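Local coordinates for protein UDP-glucose:anthocyanidin 3-O-glucosyltransferase (Clitoria ternatea, PDB 4REL) that belongs to the plant UDP-glycosyltransferase family, whose members have the two-domain GT-B fold, and holds a bound 3,5,7-trihydroxy-2-(4-hydroxyphenyl)-4h-chromen-4-one, at residues D83-L86 against S87-P90; G345-S348 against V349-V353. One frame throughout, in Å; residues are numbered along the deposited sequence.

Contact 1 (D83-L86 against S87-P90); sequences DLFL and STGP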
loop_
_atom_site.group_PDB
_atom_site.type_symbol
_atom_site.label_atom_id
_atom_site.label_comp_id
_atom_site.label_asym_id
_atom_site.label_seq_id
_atom_site.Cartn_x
_atom_site.Cartn_y
_atom_site.Cartn_z
ATOM N N ASP A 83 -5.862 -1.416 -16.945
ATOM C CA ASP A 83 -5.603 -2.023 -18.254
ATOM C C ASP A 83 -5.339 -0.964 -19.324
ATOM O O ASP A 83 -4.412 -1.095 -20.130
ATOM C CB ASP A 83 -6.808 -2.857 -18.704
ATOM C CG ASP A 83 -7.002 -4.132 -17.889
ATOM O OD1 ASP A 83 -6.039 -4.621 -17.268
ATOM O OD2 ASP A 83 -8.132 -4.664 -17.898
ATOM N N LEU A 84 -6.180 0.070 -19.354
ATOM C CA LEU A 84 -6.079 1.095 -20.396
ATOM C C LEU A 84 -4.747 1.824 -20.317
ATOM O O LEU A 84 -4.103 2.062 -21.345
ATOM C CB LEU A 84 -7.259 2.078 -20.333
ATOM C CG LEU A 84 -8.611 1.502 -20.786
ATOM C CD1 LEU A 84 -9.744 2.497 -20.558
ATOM C CD2 LEU A 84 -8.560 1.100 -22.265
ATOM N N PHE A 85 -4.311 2.161 -19.107
ATOM C CA PHE A 85 -2.985 2.763 -18.975
ATOM C C PHE A 85 -1.884 1.793 -19.389
ATOM O O PHE A 85 -0.975 2.160 -20.121
ATOM C CB PHE A 85 -2.700 3.246 -17.551
ATOM C CG PHE A 85 -1.290 3.740 -17.375
ATOM C CD1 PHE A 85 -0.900 4.959 -17.926
ATOM C CD2 PHE A 85 -0.350 2.972 -16.711
ATOM C CE1 PHE A 85 0.397 5.412 -17.789
ATOM C CE2 PHE A 85 0.961 3.416 -16.576
ATOM C CZ PHE A 85 1.332 4.640 -17.107
ATOM N N LEU A 86 -1.943 0.558 -18.897
ATOM C CA LEU A 86 -0.880 -0.385 -19.219
ATOM C C LEU A 86 -0.838 -0.642 -20.730
ATOM O O LEU A 86 0.238 -0.880 -21.291
ATOM C CB LEU A 86 -1.036 -1.698 -18.433
ATOM C CG LEU A 86 -0.830 -1.606 -16.922
ATOM C CD1 LEU A 86 -1.314 -2.892 -16.225
ATOM C CD2 LEU A 86 0.624 -1.334 -16.573
ATOM N N SER A 87 -1.993 -0.572 -21.390
ATOM C CA SER A 87 -2.045 -0.839 -22.829
ATOM C C SER A 87 -1.325 0.214 -23.671
ATOM O O SER A 87 -1.073 -0.016 -24.855
ATOM C CB SER A 87 -3.492 -0.985 -23.317
ATOM O OG SER A 87 -4.118 0.284 -23.461
ATOM N N THR A 88 -0.979 1.354 -23.074
ATOM C CA THR A 88 -0.299 2.406 -23.828
ATOM C C THR A 88 1.155 2.065 -24.125
ATOM O O THR A 88 1.782 2.720 -24.953
ATOM C CB THR A 88 -0.336 3.777 -23.127
ATOM O OG1 THR A 88 0.320 3.686 -21.863
ATOM C CG2 THR A 88 -1.758 4.239 -22.910
ATOM N N GLY A 89 1.692 1.074 -23.421
ATOM C CA GLY A 89 2.981 0.496 -23.759
ATOM C C GLY A 89 4.173 1.405 -23.542
ATOM O O GLY A 89 4.045 2.521 -23.029
ATOM N N PRO A 90 5.359 0.923 -23.932
ATOM C CA PRO A 90 6.573 1.701 -23.683
ATOM C C PRO A 90 6.625 2.987 -24.505
ATOM O O PRO A 90 7.262 3.936 -24.069
ATOM C CB PRO A 90 7.699 0.735 -24.079
ATOM C CG PRO A 90 7.052 -0.266 -25.008
ATOM C CD PRO A 90 5.651 -0.416 -24.478
#

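Contact 2 (G345-S348 against V349-V353); sequences GANS and VMESV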
loop_
_atom_site.group_PDB
_atom_site.type_symbol
_atom_site.label_atom_id
_atom_site.label_comp_id
_atom_site.label_asym_id
_atom_site.label_seq_id
_atom_site.Cartn_x
_atom_site.Cartn_y
_atom_site.Cartn_z
ATOM N N GLY A 345 -5.093 -2.504 3.225
ATOM C CA GLY A 345 -4.276 -1.833 2.225
ATOM C C GLY A 345 -2.884 -1.599 2.800
ATOM O O GLY A 345 -2.732 -1.407 4.007
ATOM N N ALA A 346 -1.863 -1.617 1.946
ATOM C CA ALA A 346 -0.481 -1.549 2.425
ATOM C C ALA A 346 -0.150 -0.315 3.280
ATOM O O ALA A 346 0.496 -0.450 4.324
ATOM C CB ALA A 346 0.506 -1.687 1.260
ATOM N N ASN A 347 -0.543 0.883 2.846
ATOM C CA ASN A 347 -0.221 2.077 3.629
ATOM C C ASN A 347 -0.957 2.125 4.967
ATOM O O ASN A 347 -0.385 2.549 5.976
ATOM C CB ASN A 347 -0.460 3.375 2.851
ATOM C CG ASN A 347 -0.162 4.617 3.689
ATOM O OD1 ASN A 347 1.002 5.009 3.857
ATOM N ND2 ASN A 347 -1.212 5.239 4.226
ATOM N N SER A 348 -2.218 1.694 4.964
ATOM C CA SER A 348 -3.013 1.616 6.182
ATOM C C SER A 348 -2.328 0.708 7.190
ATOM O O SER A 348 -2.191 1.071 8.359
ATOM C CB SER A 348 -4.414 1.066 5.885
ATOM O OG SER A 348 -5.176 1.979 5.129
ATOM N N VAL A 349 -1.896 -0.466 6.733
ATOM C CA VAL A 349 -1.213 -1.411 7.606
ATOM C C VAL A 349 0.080 -0.808 8.150
ATOM O O VAL A 349 0.371 -0.922 9.347
ATOM C CB VAL A 349 -0.889 -2.728 6.880
ATOM C CG1 VAL A 349 -0.071 -3.644 7.782
ATOM C CG2 VAL A 349 -2.176 -3.417 6.433
ATOM N N MET A 350 0.854 -0.176 7.268
ATOM C CA MET A 350 2.095 0.480 7.665
ATOM C C MET A 350 1.846 1.465 8.801
ATOM O O MET A 350 2.575 1.475 9.794
ATOM C CB MET A 350 2.710 1.204 6.454
ATOM C CG MET A 350 4.063 1.848 6.712
ATOM S SD MET A 350 4.019 3.458 7.547
ATOM C CE MET A 350 3.520 4.553 6.221
ATOM N N GLU A 351 0.807 2.288 8.650
ATOM C CA GLU A 351 0.479 3.298 9.647
ATOM C C GLU A 351 0.021 2.634 10.938
ATOM O O GLU A 351 0.340 3.096 12.034
ATOM C CB GLU A 351 -0.603 4.260 9.124
ATOM C CG GLU A 351 -0.088 5.242 8.069
ATOM C CD GLU A 351 -1.162 6.171 7.523
ATOM O OE1 GLU A 351 -2.353 5.991 7.846
ATOM O OE2 GLU A 351 -0.812 7.087 6.754
ATOM N N SER A 352 -0.729 1.549 10.815
ATOM C CA SER A 352 -1.225 0.886 12.018
ATOM C C SER A 352 -0.083 0.274 12.832
ATOM O O SER A 352 0.009 0.479 14.049
ATOM C CB SER A 352 -2.254 -0.177 11.654
ATOM O OG SER A 352 -3.142 -0.405 12.738
ATOM N N VAL A 353 0.801 -0.468 12.173
ATOM C CA VAL A 353 1.851 -1.153 12.927
ATOM C C VAL A 353 2.883 -0.174 13.473
ATOM O O VAL A 353 3.456 -0.402 14.535
ATOM C CB VAL A 353 2.542 -2.292 12.130
ATOM C CG1 VAL A 353 1.523 -3.368 11.734
ATOM C CG2 VAL A 353 3.264 -1.749 10.908
#

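Contact 1 (D83-L86 against S87-P90)
Ser-87 N closes the last full helical turn here by bonding to Asp-83 O at 2.8 Å, and beyond it the bonding shortens to three-residue steps. Thr-88 N bonds to Phe-85 O at 3.1 Å, and Gly-89 N bonds to Leu-86 O at 3.2 Å, the latter closing a type I beta turn from Leu-86 to Gly-89. The positive phi of Gly-89, 69°, then turns the chain away from the helical course, a conformation that favours glycine.

Both hydroxyl side chains reach back to carbonyls three residues earlier. Ser-87 OG donates to Leu-84 O at 2.8 Å, approaching from a position tilted out of the carbonyl plane. Thr-88 OG1 donates to Phe-85 O at 2.7 Å; this bond lies in the carbonyl plane, with a C=O...donor angle of 158°. Its chi1 of 61° places OG1 between the backbone N and the carbonyl carbon, facing that acceptor, while CG2 comes to 3.6 Å from Leu-84 O. Phe-85 O is therefore gripped twice by one residue, since Thr-88 N meets it from well above the same plane. Thr-88 OG1 is in turn bonded to Asn-92 ND2, tying the turn to the next helix.

The arrangement joins the end of helix 80-86 to helix 89-104. Asp-83 OD1 bonds to Phe-192 N and Leu-86 packs on Leu-191 and Phe-192, so helix 191-197 flanks one side. Phe-85 is buried against Pro-13 and Phe-14, and Pro-90 rests on helix 119-127.

Contact 2 (G345-S348 against V349-V353)
Val-349 N, Met-350 N, Glu-351 N and Ser-352 N bond in succession to the carbonyls of Gly-345, Ala-346, Asn-347 and Ser-348, the regular i to i+4 pattern of an alpha-helix whose N-cap position is Gly-345. The first of these, Val-349 N to Gly-345 O, is 3.0 Å long and runs nearly along the C=O axis.

One side-chain bond spans the same turn. Asn-347 ND2 donates to Glu-351 OE2 at 3.2 Å, with an N-H...acceptor angle of 152°. The amide nitrogen stands above the carboxylate plane, and the two flat groups are turned 72° against each other. Asn-347, its CG anti to the backbone N (chi1 178°), projects outward from the helix, and the extended Glu-351 chain runs back toward the helix start to bring OE2 to ND2. The carboxylate has further partners: OE1 bonds to Gln-328 NE2 and OE2 to Ser-329 OG, which together hold its orientation. On the other branch of the amide, OD1 meets the bent Met-350 chain through CE at 3.5 Å. Val-349 sets CG2 3.2 Å from Gly-345 O, beside the first backbone bond.

Helix 346-354 is the crossover of a beta-alpha-beta unit. Ser-348 and Ser-352 lie against Phe-340 of strand 337-342, Ser-352 and Val-353 touch Met-359 of strand 359-361, and Glu-351 faces helix 328-332.

In the fold
Contact 1 precedes contact 2 along the chain, and the two share no helix, strand or sheet. Their centres are 29 Å apart and their nearest atoms about 18 Å, so they do not touch. Contact 1 ends helix 80-86 in the domain built on the seven-stranded parallel sheet; the side chain of Leu-86 lies about 9 Å from the bound KMP. Contact 2 opens helix 346-354 beside the six-stranded parallel sheet of the other domain, within the PSPG signature region of plant glycosyltransferases. Together they sample both Rossmann-like halves of the GT-B fold: a helix-to-helix turn near the surface, 21 Å from the chain centre, and a helix start only 7 Å from it.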